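CocE/NonD family hydrolase (Staphylococcus aureus subsp. aureus COL, PDB 3III) probably hydrolyses ester or amide bonds, as an alpha/beta hydrolase of the CocE/NonD family related to the X-Pro dipeptidyl-peptidases. Local coordinates at residues Ile58-Lys63 and Gln156-Gly161; Val114-Val119 and Arg311-Phe316; Glu280-Lys283 and Glu289-Leu292; Phe315-Phe318 and Glu322-Asn325; Asp317-Leu320 and Asp326-Asp329. One frame throughout, in Å; residues are numbered along the deposited sequence.

Contact 1 of 5, residues Ile58-Lys63 and Gln156-Gly161; sequences IFRPNK and QSWSNG
Ile58 and Arg60, alternate residues near the end of strand 53-60, lie over the same face of the Trp158 indole, on one side of the large mixed sheet of this alpha/beta-hydrolase fold. The indole also rests on Val119, Val121 and Val69, so it bridges several strands of that sheet.

Two CH-pi contacts carry the pairing. Ile58 CG2 sits 4.3 Å from the centroid of the six-membered ring of Trp158, 21° off its normal. Over the five-membered ring, Arg60 CD is 3.8 Å from the centroid, brought there by CG between backbone N and carbonyl carbon (chi1 56°) and an extended chain. Apolar packing adds Ile58 CD1, 3.5 Å from Trp158 CZ2. The opposite face of the indole is backed by CB of Gln156, from its own segment.

No hydrogen bond crosses between the segments. The guanidinium of Arg60 lies nearly parallel to the indole, the planes 8° apart, but its charge is engaged by Glu41 through NE.

Trp158 lies within a type I turn, closed by Ser159 N to Gln156 O at 2.9 Å. Just beyond, an ST turn marks the corner of the chain, with Gly161 N donating to Ser159 OG at 3.0 Å.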
# COMPACT_ATOMS: atom_id res chain seq x y z
N ILE A 58 -22.48 1.18 15.04
CA ILE A 58 -23.23 0.36 14.11
C ILE A 58 -24.23 1.23 13.33
O ILE A 58 -25.09 1.87 13.92
CB ILE A 58 -24.08 -0.71 14.85
CG1 ILE A 58 -23.23 -1.62 15.76
CG2 ILE A 58 -24.92 -1.54 13.84
CD1 ILE A 58 -24.09 -2.44 16.81
N PHE A 59 -24.12 1.25 12.01
CA PHE A 59 -25.09 1.93 11.17
C PHE A 59 -25.90 0.86 10.48
O PHE A 59 -25.32 -0.05 9.84
CB PHE A 59 -24.36 2.72 10.10
CG PHE A 59 -23.52 3.87 10.63
CD1 PHE A 59 -24.05 5.12 10.69
CD2 PHE A 59 -22.21 3.66 11.08
CE1 PHE A 59 -23.27 6.19 11.18
CE2 PHE A 59 -21.42 4.68 11.55
CZ PHE A 59 -21.95 5.96 11.60
N ARG A 60 -27.22 0.95 10.61
CA ARG A 60 -28.10 -0.06 10.06
C ARG A 60 -29.43 0.48 9.60
O ARG A 60 -29.86 1.53 10.05
CB ARG A 60 -28.26 -1.20 11.05
CG ARG A 60 -28.75 -0.80 12.42
CD ARG A 60 -28.78 -2.01 13.38
NE ARG A 60 -29.45 -1.64 14.64
CZ ARG A 60 -30.77 -1.62 14.80
NH1 ARG A 60 -31.60 -1.95 13.83
NH2 ARG A 60 -31.28 -1.22 15.96
N PRO A 61 -30.08 -0.24 8.68
CA PRO A 61 -31.37 0.19 8.23
C PRO A 61 -32.38 0.28 9.38
O PRO A 61 -32.35 -0.51 10.34
CB PRO A 61 -31.76 -0.86 7.21
CG PRO A 61 -30.50 -1.46 6.80
CD PRO A 61 -29.66 -1.47 8.00
N ASN A 62 -33.20 1.32 9.33
CA ASN A 62 -34.26 1.49 10.29
C ASN A 62 -35.44 0.59 9.92
O ASN A 62 -36.51 1.08 9.53
CB ASN A 62 -34.69 2.98 10.33
CG ASN A 62 -35.72 3.25 11.35
OD1 ASN A 62 -35.83 2.50 12.33
ND2 ASN A 62 -36.53 4.31 11.14
N LYS A 63 -35.23 -0.71 10.07
CA LYS A 63 -36.24 -1.69 9.89
C LYS A 63 -35.75 -2.99 10.51
O LYS A 63 -34.54 -3.19 10.70
CB LYS A 63 -36.59 -1.87 8.39
CG LYS A 63 -35.42 -2.11 7.49
CD LYS A 63 -35.82 -2.34 6.03
CE LYS A 63 -34.71 -2.02 5.10
NZ LYS A 63 -34.87 -2.59 3.78
N GLN A 156 -25.47 -11.05 15.82
CA GLN A 156 -26.42 -10.03 16.21
C GLN A 156 -27.74 -10.10 15.43
O GLN A 156 -27.82 -10.59 14.32
CB GLN A 156 -25.79 -8.66 16.03
CG GLN A 156 -24.58 -8.42 16.91
CD GLN A 156 -24.75 -8.90 18.32
OE1 GLN A 156 -25.61 -8.40 19.05
NE2 GLN A 156 -23.96 -9.93 18.71
N SER A 157 -28.76 -9.52 16.01
CA SER A 157 -30.12 -9.63 15.47
C SER A 157 -30.22 -9.06 14.04
O SER A 157 -31.02 -9.55 13.22
CB SER A 157 -31.09 -8.94 16.45
OG SER A 157 -30.81 -7.53 16.46
N TRP A 158 -29.42 -8.05 13.74
CA TRP A 158 -29.45 -7.41 12.43
C TRP A 158 -28.50 -8.04 11.40
O TRP A 158 -28.33 -7.49 10.30
CB TRP A 158 -29.15 -5.90 12.55
CG TRP A 158 -28.10 -5.56 13.65
CD1 TRP A 158 -28.35 -5.07 14.89
CD2 TRP A 158 -26.69 -5.76 13.59
NE1 TRP A 158 -27.18 -4.91 15.59
CE2 TRP A 158 -26.14 -5.34 14.82
CE3 TRP A 158 -25.82 -6.25 12.61
CZ2 TRP A 158 -24.79 -5.40 15.10
CZ3 TRP A 158 -24.47 -6.30 12.88
CH2 TRP A 158 -23.96 -5.86 14.12
N SER A 159 -27.88 -9.17 11.74
CA SER A 159 -26.85 -9.74 10.89
C SER A 159 -27.33 -11.01 10.22
O SER A 159 -27.89 -11.90 10.87
CB SER A 159 -25.59 -10.02 11.71
OG SER A 159 -24.67 -10.77 10.93
N ASN A 160 -27.08 -11.10 8.93
CA ASN A 160 -27.37 -12.31 8.17
C ASN A 160 -26.28 -13.36 8.31
O ASN A 160 -26.33 -14.38 7.61
CB ASN A 160 -27.69 -12.03 6.68
CG ASN A 160 -26.41 -11.76 5.82
OD1 ASN A 160 -25.30 -11.67 6.33
ND2 ASN A 160 -26.59 -11.64 4.52
N GLY A 161 -25.28 -13.09 9.15
CA GLY A 161 -24.21 -14.05 9.40
C GLY A 161 -22.95 -13.87 8.54
O GLY A 161 -21.93 -14.50 8.82

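Contact 2 of 5, residues Val114-Val119 and Arg311-Phe316; sequences VPNDYV and RQKSFF
Tyr118 pushes its phenol end against the backbone and CB of Phe316, its OH coming 3.2 Å from Phe316 C and 3.4 Å from Phe316 CB. The two side chains meet obliquely, and of the Phe316 side chain it is CB that the tyrosine touches. The Phe316 ring leads off toward the central sheet, where it packs on Val70, Ala188 and Ile190. Tyr118 CE1 adds an apolar contact at 4.0 Å to Phe316 CB. Although Tyr118 OH also lies near the carbonyl of Phe316, the angle is too poor for a bond; the hydroxyl is instead hydrogen-bonded to Asp317 OD1, one residue further along the helix.

Beside this, Asn116 and Lys313 cross at about a right angle, with Asn116 CG 3.7 Å from Lys313 CD. The lysine leaves the helix with CG anti to the backbone N (chi1 178°) and then bends at its last two torsions. That path carries CD and CE across the end of the asparagine side chain while NZ makes a salt bridge with Asp317 OD2. Asp317 is thus gripped at both oxygens, by a phenol and an ammonium group, which would be expected to favour its charged form.

Within the loop Asp117 N bonds to Val114 O at 2.9 Å, and Asp117 has positive phi. Lys321 reaches back to Asn116 O. This is the packing of an alpha/beta hydrolase: helix 306-319 lies against the central sheet, and the loop leading into strand 119-124 is fastened to its flank.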
# COMPACT_ATOMS: atom_id res chain seq x y z
N VAL A 114 -25.43 1.51 3.62
CA VAL A 114 -26.68 1.29 4.32
C VAL A 114 -27.93 1.45 3.45
O VAL A 114 -28.83 0.65 3.56
CB VAL A 114 -26.76 2.02 5.68
CG1 VAL A 114 -28.09 1.72 6.35
CG2 VAL A 114 -25.64 1.52 6.58
N PRO A 115 -27.98 2.42 2.54
CA PRO A 115 -29.15 2.51 1.66
C PRO A 115 -29.25 1.32 0.71
O PRO A 115 -30.31 1.04 0.19
CB PRO A 115 -28.92 3.77 0.88
CG PRO A 115 -28.13 4.60 1.83
CD PRO A 115 -27.18 3.65 2.47
N ASN A 116 -28.15 0.63 0.51
CA ASN A 116 -28.15 -0.62 -0.31
C ASN A 116 -28.44 -1.86 0.56
O ASN A 116 -28.19 -3.02 0.14
CB ASN A 116 -26.82 -0.75 -1.05
CG ASN A 116 -26.71 0.17 -2.23
OD1 ASN A 116 -25.88 1.10 -2.30
ND2 ASN A 116 -27.55 -0.06 -3.16
N ASP A 117 -29.00 -1.65 1.76
CA ASP A 117 -29.39 -2.73 2.68
C ASP A 117 -28.23 -3.58 3.11
O ASP A 117 -28.33 -4.83 3.13
CB ASP A 117 -30.51 -3.62 2.09
CG ASP A 117 -31.76 -2.79 1.70
OD1 ASP A 117 -32.29 -2.21 2.65
OD2 ASP A 117 -32.16 -2.73 0.50
N TYR A 118 -27.18 -2.90 3.54
CA TYR A 118 -26.07 -3.47 4.29
C TYR A 118 -26.05 -2.81 5.68
O TYR A 118 -26.57 -1.69 5.88
CB TYR A 118 -24.71 -3.18 3.65
CG TYR A 118 -24.38 -3.96 2.46
CD1 TYR A 118 -23.56 -5.09 2.54
CD2 TYR A 118 -24.90 -3.60 1.20
CE1 TYR A 118 -23.26 -5.83 1.42
CE2 TYR A 118 -24.58 -4.36 0.06
CZ TYR A 118 -23.80 -5.49 0.19
OH TYR A 118 -23.49 -6.21 -0.90
N VAL A 119 -25.48 -3.49 6.63
CA VAL A 119 -25.11 -2.89 7.90
C VAL A 119 -23.62 -2.47 7.79
O VAL A 119 -22.85 -3.13 7.13
CB VAL A 119 -25.36 -3.86 9.09
CG1 VAL A 119 -24.61 -3.41 10.38
CG2 VAL A 119 -26.86 -4.04 9.34
N ARG A 311 -18.01 -1.53 -7.91
CA ARG A 311 -17.22 -2.77 -8.03
C ARG A 311 -17.22 -3.51 -6.68
O ARG A 311 -17.49 -4.74 -6.62
CB ARG A 311 -15.80 -2.43 -8.52
CG ARG A 311 -14.82 -3.61 -8.64
CD ARG A 311 -13.36 -3.16 -8.70
NE ARG A 311 -13.18 -1.93 -9.43
CZ ARG A 311 -13.07 -1.85 -10.75
NH1 ARG A 311 -13.14 -2.96 -11.45
NH2 ARG A 311 -12.96 -0.63 -11.36
N GLN A 312 -16.93 -2.77 -5.63
CA GLN A 312 -16.96 -3.30 -4.23
C GLN A 312 -18.31 -3.91 -3.93
O GLN A 312 -18.39 -4.99 -3.34
CB GLN A 312 -16.66 -2.21 -3.20
CG GLN A 312 -15.25 -1.57 -3.21
CD GLN A 312 -15.21 -0.28 -2.38
OE1 GLN A 312 -15.73 -0.22 -1.27
NE2 GLN A 312 -14.54 0.74 -2.91
N LYS A 313 -19.37 -3.20 -4.34
CA LYS A 313 -20.72 -3.63 -4.04
C LYS A 313 -21.07 -4.90 -4.85
O LYS A 313 -21.73 -5.78 -4.34
CB LYS A 313 -21.74 -2.49 -4.32
CG LYS A 313 -23.25 -2.87 -4.07
CD LYS A 313 -24.18 -1.62 -4.28
CE LYS A 313 -25.13 -1.82 -5.42
NZ LYS A 313 -25.99 -3.14 -5.29
N SER A 314 -20.61 -4.99 -6.09
CA SER A 314 -20.90 -6.16 -6.88
C SER A 314 -20.25 -7.43 -6.23
O SER A 314 -20.88 -8.48 -6.13
CB SER A 314 -20.45 -5.98 -8.34
OG SER A 314 -20.64 -7.24 -9.02
N PHE A 315 -19.03 -7.27 -5.74
CA PHE A 315 -18.28 -8.34 -5.05
C PHE A 315 -19.00 -8.74 -3.77
O PHE A 315 -19.25 -9.92 -3.53
CB PHE A 315 -16.87 -7.82 -4.77
CG PHE A 315 -15.99 -8.71 -3.94
CD1 PHE A 315 -15.49 -9.91 -4.44
CD2 PHE A 315 -15.61 -8.30 -2.67
CE1 PHE A 315 -14.62 -10.69 -3.67
CE2 PHE A 315 -14.75 -9.07 -1.89
CZ PHE A 315 -14.25 -10.29 -2.40
N PHE A 316 -19.40 -7.75 -2.99
CA PHE A 316 -20.10 -8.03 -1.73
C PHE A 316 -21.53 -8.56 -1.95
O PHE A 316 -21.99 -9.34 -1.15
CB PHE A 316 -20.12 -6.82 -0.80
CG PHE A 316 -18.89 -6.66 0.09
CD1 PHE A 316 -17.86 -7.57 0.13
CD2 PHE A 316 -18.78 -5.51 0.89
CE1 PHE A 316 -16.74 -7.37 0.97
CE2 PHE A 316 -17.74 -5.33 1.76
CZ PHE A 316 -16.68 -6.27 1.79

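Contact 3 of 5, residues Glu280-Lys283 and Glu289-Leu292; sequences EGFK and EKWL
The Phe282 ring is sandwiched between two side chains of strand 290-295: Leu292 CB lies over the centre of one face and Lys290 CE over the opposite one. Leu292 CB makes a CH-pi contact, 3.6 Å from the ring centroid and only 9° off the normal, and Leu292 CD2 reaches Phe282 CD2 at 3.8 Å. At the ring edge, in its plane, stand Lys290 C and Trp291 N, so the phenyl slots against the strand backbone; Phe282 CE1 is 3.5 Å from Trp291 C. With chi1 at 175° the phenyl swings away from its own backbone N and reaches the strand from helix 275-284.

Strand 262-267, helix 275-284 and strand 290-295 form a beta-alpha-beta unit, and the contact pins the helix to the second strand. Thr264 of the first strand also touches Phe282.

Beyond CG the Lys290 chain is extended, passing the ring and ending at the helix carbonyls. Its NZ donates to Phe282 O over 2.7 Å, with a C=O...N angle of 161°, and a second bond goes to Ala285 O. NZ is 5.1 Å from the Phe282 ring centroid, almost on the ring normal, a cation-pi attraction that is weak at most.

Chemically, then, the lysine does two jobs: its methylenes cover an aromatic face, while its ammonium group satisfies carbonyls at the C-terminal end of the helix, where the helix dipole would probably favour a positive charge.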
# COMPACT_ATOMS: atom_id res chain seq x y z
N GLU A 280 1.85 -8.52 -2.78
CA GLU A 280 2.17 -9.74 -2.04
C GLU A 280 0.92 -10.45 -1.52
O GLU A 280 0.84 -11.72 -1.56
CB GLU A 280 3.16 -9.55 -0.89
CG GLU A 280 4.63 -9.29 -1.31
CD GLU A 280 5.15 -10.24 -2.38
OE1 GLU A 280 4.97 -11.45 -2.20
OE2 GLU A 280 5.74 -9.76 -3.39
N GLY A 281 -0.04 -9.65 -1.04
CA GLY A 281 -1.28 -10.22 -0.47
C GLY A 281 -2.03 -10.97 -1.53
O GLY A 281 -2.48 -12.10 -1.33
N PHE A 282 -2.19 -10.32 -2.67
CA PHE A 282 -2.91 -10.97 -3.78
C PHE A 282 -2.21 -12.23 -4.23
O PHE A 282 -2.85 -13.27 -4.46
CB PHE A 282 -3.11 -10.03 -4.93
CG PHE A 282 -3.74 -10.69 -6.13
CD1 PHE A 282 -5.08 -11.03 -6.14
CD2 PHE A 282 -2.95 -11.07 -7.20
CE1 PHE A 282 -5.68 -11.68 -7.27
CE2 PHE A 282 -3.50 -11.71 -8.30
CZ PHE A 282 -4.86 -12.03 -8.35
N LYS A 283 -0.90 -12.16 -4.37
CA LYS A 283 -0.11 -13.27 -4.91
C LYS A 283 -0.11 -14.47 -3.98
O LYS A 283 -0.29 -15.56 -4.43
CB LYS A 283 1.34 -12.90 -5.24
CG LYS A 283 1.54 -11.94 -6.39
CD LYS A 283 3.02 -11.71 -6.72
CE LYS A 283 3.82 -11.14 -5.56
NZ LYS A 283 5.26 -10.78 -5.86
N GLU A 289 -10.81 -17.80 -4.67
CA GLU A 289 -11.60 -16.80 -5.36
C GLU A 289 -10.97 -15.44 -5.01
O GLU A 289 -11.20 -14.92 -3.92
CB GLU A 289 -13.05 -16.87 -4.86
CG GLU A 289 -13.71 -18.24 -5.10
CD GLU A 289 -15.17 -18.33 -4.60
OE1 GLU A 289 -15.44 -18.63 -3.41
OE2 GLU A 289 -16.06 -18.16 -5.41
N LYS A 290 -10.12 -14.92 -5.89
CA LYS A 290 -9.43 -13.67 -5.64
C LYS A 290 -9.27 -12.84 -6.91
O LYS A 290 -9.11 -13.39 -8.01
CB LYS A 290 -8.10 -13.95 -4.96
CG LYS A 290 -7.13 -14.83 -5.72
CD LYS A 290 -5.73 -14.82 -5.02
CE LYS A 290 -4.75 -15.71 -5.72
NZ LYS A 290 -3.40 -15.83 -4.97
N TRP A 291 -9.34 -11.53 -6.73
CA TRP A 291 -9.25 -10.56 -7.82
C TRP A 291 -8.35 -9.43 -7.41
O TRP A 291 -8.31 -9.04 -6.24
CB TRP A 291 -10.65 -10.01 -8.15
CG TRP A 291 -11.52 -11.05 -8.80
CD1 TRP A 291 -11.70 -11.25 -10.14
CD2 TRP A 291 -12.29 -12.07 -8.14
NE1 TRP A 291 -12.51 -12.33 -10.35
CE2 TRP A 291 -12.88 -12.85 -9.14
CE3 TRP A 291 -12.52 -12.40 -6.80
CZ2 TRP A 291 -13.72 -13.93 -8.85
CZ3 TRP A 291 -13.38 -13.50 -6.52
CH2 TRP A 291 -13.95 -14.24 -7.54
N LEU A 292 -7.71 -8.82 -8.39
CA LEU A 292 -6.84 -7.69 -8.15
C LEU A 292 -7.21 -6.55 -9.10
O LEU A 292 -7.41 -6.75 -10.32
CB LEU A 292 -5.38 -8.13 -8.39
CG LEU A 292 -4.29 -7.07 -8.42
CD1 LEU A 292 -4.18 -6.45 -7.04
CD2 LEU A 292 -2.90 -7.69 -8.89

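Contact 4 of 5, residues Phe315-Phe318 and Glu322-Asn325; sequences FFDF and EENN
Asp317 and Phe318, in the last turns of helix 306-319, are met by the chain as it doubles back from the helix's C-terminal end. Glu322, with positive phi, is where the chain leaves helical geometry, and the reversal is tied down by Glu323 N donating to Asp317 O at 3.0 Å with an angle of 166° at the hydrogen. Glu322 CA adds a CA-H...O contact of 3.2 Å to Phe318 O.

Phe318 receives oxygens along its CD1 side. Asn325 OD1 lies at the ring edge, near its plane, 3.2 Å from Phe318 CD1, with amide and ring planes 24° apart. A chi1 of 69°, setting CG between backbone N and carbonyl carbon, brings the amide here. Over the centre of one ring face sits a water that donates to both Phe318 O and Glu323 O. The Asn325 amide is fixed at both ends: OD1 accepts from Trp327 N, while ND2 donates to Ser314 O and to a second water.

That second water gathers the acidic side chains. It donates to Asp317 OD2 at 2.7 Å and to Glu323 OE2 at 3.0 Å. The carboxylates run side by side, with Asp317 OD2 only 4.0 Å from Glu323 OE1. On its own such closeness would tend to raise their proton affinity; for Asp317 the Lys313 ammonium probably offsets this, and the shared water eases the repulsion.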
# COMPACT_ATOMS: atom_id res chain seq x y z
N PHE A 315 -19.03 -7.27 -5.74
CA PHE A 315 -18.28 -8.34 -5.05
C PHE A 315 -19.00 -8.74 -3.77
O PHE A 315 -19.25 -9.92 -3.53
CB PHE A 315 -16.87 -7.82 -4.77
CG PHE A 315 -15.99 -8.71 -3.94
CD1 PHE A 315 -15.49 -9.91 -4.44
CD2 PHE A 315 -15.61 -8.30 -2.67
CE1 PHE A 315 -14.62 -10.69 -3.67
CE2 PHE A 315 -14.75 -9.07 -1.89
CZ PHE A 315 -14.25 -10.29 -2.40
N PHE A 316 -19.40 -7.75 -2.99
CA PHE A 316 -20.10 -8.03 -1.73
C PHE A 316 -21.53 -8.56 -1.95
O PHE A 316 -21.99 -9.34 -1.15
CB PHE A 316 -20.12 -6.82 -0.80
CG PHE A 316 -18.89 -6.66 0.09
CD1 PHE A 316 -17.86 -7.57 0.13
CD2 PHE A 316 -18.78 -5.51 0.89
CE1 PHE A 316 -16.74 -7.37 0.97
CE2 PHE A 316 -17.74 -5.33 1.76
CZ PHE A 316 -16.68 -6.27 1.79
N ASP A 317 -22.23 -8.12 -3.00
CA ASP A 317 -23.55 -8.65 -3.28
C ASP A 317 -23.41 -10.14 -3.59
O ASP A 317 -24.26 -10.97 -3.18
CB ASP A 317 -24.20 -7.98 -4.49
CG ASP A 317 -24.70 -6.56 -4.23
OD1 ASP A 317 -24.80 -6.11 -3.06
OD2 ASP A 317 -25.02 -5.94 -5.25
N PHE A 318 -22.32 -10.51 -4.29
CA PHE A 318 -22.10 -11.95 -4.56
C PHE A 318 -21.79 -12.71 -3.27
O PHE A 318 -22.38 -13.75 -3.02
CB PHE A 318 -20.99 -12.15 -5.58
CG PHE A 318 -20.86 -13.55 -6.09
CD1 PHE A 318 -21.56 -13.94 -7.21
CD2 PHE A 318 -20.02 -14.46 -5.46
CE1 PHE A 318 -21.47 -15.29 -7.71
CE2 PHE A 318 -19.89 -15.78 -5.98
CZ PHE A 318 -20.61 -16.17 -7.10
N GLU A 322 -25.07 -13.31 -1.19
CA GLU A 322 -25.24 -14.57 -1.92
C GLU A 322 -26.14 -14.46 -3.13
O GLU A 322 -26.94 -15.32 -3.43
CB GLU A 322 -25.68 -15.69 -0.96
CG GLU A 322 -24.71 -15.79 0.20
CD GLU A 322 -24.95 -16.93 1.17
OE1 GLU A 322 -25.53 -17.95 0.80
OE2 GLU A 322 -24.49 -16.84 2.30
N GLU A 323 -26.00 -13.35 -3.84
CA GLU A 323 -26.76 -13.08 -5.05
C GLU A 323 -26.02 -13.65 -6.25
O GLU A 323 -24.77 -13.62 -6.32
CB GLU A 323 -26.96 -11.57 -5.13
CG GLU A 323 -27.68 -11.05 -6.30
CD GLU A 323 -27.72 -9.51 -6.30
OE1 GLU A 323 -27.76 -8.88 -5.19
OE2 GLU A 323 -27.65 -8.96 -7.41
N ASN A 324 -26.76 -14.26 -7.17
CA ASN A 324 -26.16 -14.86 -8.33
C ASN A 324 -25.99 -13.77 -9.39
O ASN A 324 -26.71 -13.73 -10.38
CB ASN A 324 -27.02 -16.02 -8.85
CG ASN A 324 -26.98 -17.26 -7.91
OD1 ASN A 324 -25.98 -17.51 -7.23
ND2 ASN A 324 -28.08 -18.00 -7.86
N ASN A 325 -25.08 -12.85 -9.15
CA ASN A 325 -24.85 -11.78 -10.09
C ASN A 325 -23.69 -12.26 -10.97
O ASN A 325 -23.29 -13.42 -10.94
CB ASN A 325 -24.68 -10.43 -9.37
CG ASN A 325 -23.38 -10.33 -8.57
OD1 ASN A 325 -22.52 -11.20 -8.66
ND2 ASN A 325 -23.26 -9.27 -7.75
O HOH W 1 -25.24 -7.22 -7.66
O HOH W 2 -23.62 -15.85 -4.87

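Contact 5 of 5, residues Asp317-Leu320 and Asp326-Asp329; sequences DFYL and DWKD
Phe318 and Trp327 come within 6.5 Å of each other at their CA atoms, where the final turn of helix 306-319 faces a short 3-10 segment at 327-329. That segment belongs to the connection from the helix to strand 333-338 of the alpha/beta-hydrolase sheet, and Asp329 N bonds to Asp326 O at 2.9 Å within it.

No hydrogen bond joins the two segments; side chains do the work. Phe318 and Trp327 meet at their roots, CB to CB at 3.8 Å, and their side chains cross at about a right angle. From there a chi1 of 169° points the indole away from its backbone N and inward, where it makes edge-to-face contacts with Phe315 and Trp291. On its way it passes Tyr319, whose CE2 is 4.0 Å from Trp327 CD1. The tyrosine ring and the five-membered ring of Trp327 are steeply inclined, at 73°, in an oblique pairing that is neither stack nor T-shape. Tyr319 also supports its neighbour, since Phe318 CD2 stands over the centre of the tyrosine ring.

Lys328 closes the outer side. Its CG lies over the Phe318 ring, on the face away from the one where a water sits, in a CH-pi contact 4.2 Å from the centroid. A bend at its third torsion (chi3 58°) then turns NZ to a salt bridge with Glu289 OE2, the same oxygen that takes a weak hydrogen bond from Tyr319 OH. The lysine's CD touches both aromatics at their outer ends, 3.5 Å from Phe318 CZ and 3.9 Å from Tyr319 OH.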
# COMPACT_ATOMS: atom_id res chain seq x y z
N ASP A 317 -22.23 -8.12 -3.00
CA ASP A 317 -23.55 -8.65 -3.28
C ASP A 317 -23.41 -10.14 -3.59
O ASP A 317 -24.26 -10.97 -3.18
CB ASP A 317 -24.20 -7.98 -4.49
CG ASP A 317 -24.70 -6.56 -4.23
OD1 ASP A 317 -24.80 -6.11 -3.06
OD2 ASP A 317 -25.02 -5.94 -5.25
N PHE A 318 -22.32 -10.51 -4.29
CA PHE A 318 -22.10 -11.95 -4.56
C PHE A 318 -21.79 -12.71 -3.27
O PHE A 318 -22.38 -13.75 -3.02
CB PHE A 318 -20.99 -12.15 -5.58
CG PHE A 318 -20.86 -13.55 -6.09
CD1 PHE A 318 -21.56 -13.94 -7.21
CD2 PHE A 318 -20.02 -14.46 -5.46
CE1 PHE A 318 -21.47 -15.29 -7.71
CE2 PHE A 318 -19.89 -15.78 -5.98
CZ PHE A 318 -20.61 -16.17 -7.10
N TYR A 319 -20.83 -12.22 -2.47
CA TYR A 319 -20.31 -12.99 -1.33
C TYR A 319 -21.10 -12.80 -0.03
O TYR A 319 -21.18 -13.75 0.75
CB TYR A 319 -18.77 -12.80 -1.11
CG TYR A 319 -17.99 -13.48 -2.19
CD1 TYR A 319 -17.95 -14.86 -2.28
CD2 TYR A 319 -17.42 -12.74 -3.20
CE1 TYR A 319 -17.31 -15.48 -3.32
CE2 TYR A 319 -16.78 -13.34 -4.24
CZ TYR A 319 -16.72 -14.72 -4.30
OH TYR A 319 -16.14 -15.35 -5.38
N LEU A 320 -21.62 -11.60 0.23
CA LEU A 320 -22.32 -11.34 1.47
C LEU A 320 -23.84 -11.47 1.32
O LEU A 320 -24.49 -11.89 2.27
CB LEU A 320 -21.98 -9.97 2.02
CG LEU A 320 -20.50 -9.66 2.22
CD1 LEU A 320 -20.29 -8.22 2.90
CD2 LEU A 320 -19.83 -10.75 3.11
N ASP A 326 -23.13 -11.41 -11.77
CA ASP A 326 -22.11 -11.98 -12.67
C ASP A 326 -20.70 -11.65 -12.18
O ASP A 326 -19.78 -11.50 -12.99
CB ASP A 326 -22.40 -11.46 -14.06
CG ASP A 326 -23.78 -11.81 -14.48
OD1 ASP A 326 -24.07 -13.03 -14.63
OD2 ASP A 326 -24.63 -10.92 -14.55
N TRP A 327 -20.54 -11.56 -10.86
CA TRP A 327 -19.22 -11.10 -10.32
C TRP A 327 -18.05 -11.91 -10.86
O TRP A 327 -16.99 -11.36 -11.21
CB TRP A 327 -19.14 -11.13 -8.77
CG TRP A 327 -17.76 -10.91 -8.36
CD1 TRP A 327 -16.90 -11.86 -7.97
CD2 TRP A 327 -17.04 -9.69 -8.42
NE1 TRP A 327 -15.65 -11.31 -7.77
CE2 TRP A 327 -15.73 -9.97 -8.02
CE3 TRP A 327 -17.39 -8.38 -8.73
CZ2 TRP A 327 -14.76 -9.01 -7.97
CZ3 TRP A 327 -16.42 -7.42 -8.68
CH2 TRP A 327 -15.12 -7.73 -8.26
N LYS A 328 -18.21 -13.23 -10.90
CA LYS A 328 -17.13 -14.09 -11.26
C LYS A 328 -16.75 -14.02 -12.73
O LYS A 328 -15.78 -14.64 -13.13
CB LYS A 328 -17.46 -15.54 -10.82
CG LYS A 328 -17.64 -15.61 -9.25
CD LYS A 328 -17.57 -17.00 -8.66
CE LYS A 328 -16.26 -17.67 -8.98
NZ LYS A 328 -16.01 -18.91 -8.19
N ASP A 329 -17.49 -13.27 -13.54
CA ASP A 329 -17.02 -12.95 -14.90
C ASP A 329 -15.81 -11.99 -14.88
O ASP A 329 -15.14 -11.83 -15.88
CB ASP A 329 -18.12 -12.22 -15.72
CG ASP A 329 -19.30 -13.10 -16.13
OD1 ASP A 329 -19.26 -14.33 -15.93
OD2 ASP A 329 -20.26 -12.50 -16.68

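Contacts 2, 4 and 5 all use helix 306-319, and contacts 4 and 5, their centres about 4 Å apart, share Asp317 and Phe318. Contact 1 lies about 13 Å from contact 2, centre to centre, and is joined to it by the Lys63-Asp117 salt bridge; Asn160 also reaches Leu320 of contact 5. Contact 3 is farther along the same sheet, about 29 Å from contact 1 between centres, yet Glu289 ties it to Tyr319 and Lys328 of contact 5. Along the chain, contacts 1 and 2 interleave, contact 3 falls between the two segments of contact 2, and contacts 4 and 5 follow. Helix 306-319 thus links early and late parts of the hydrolase fold.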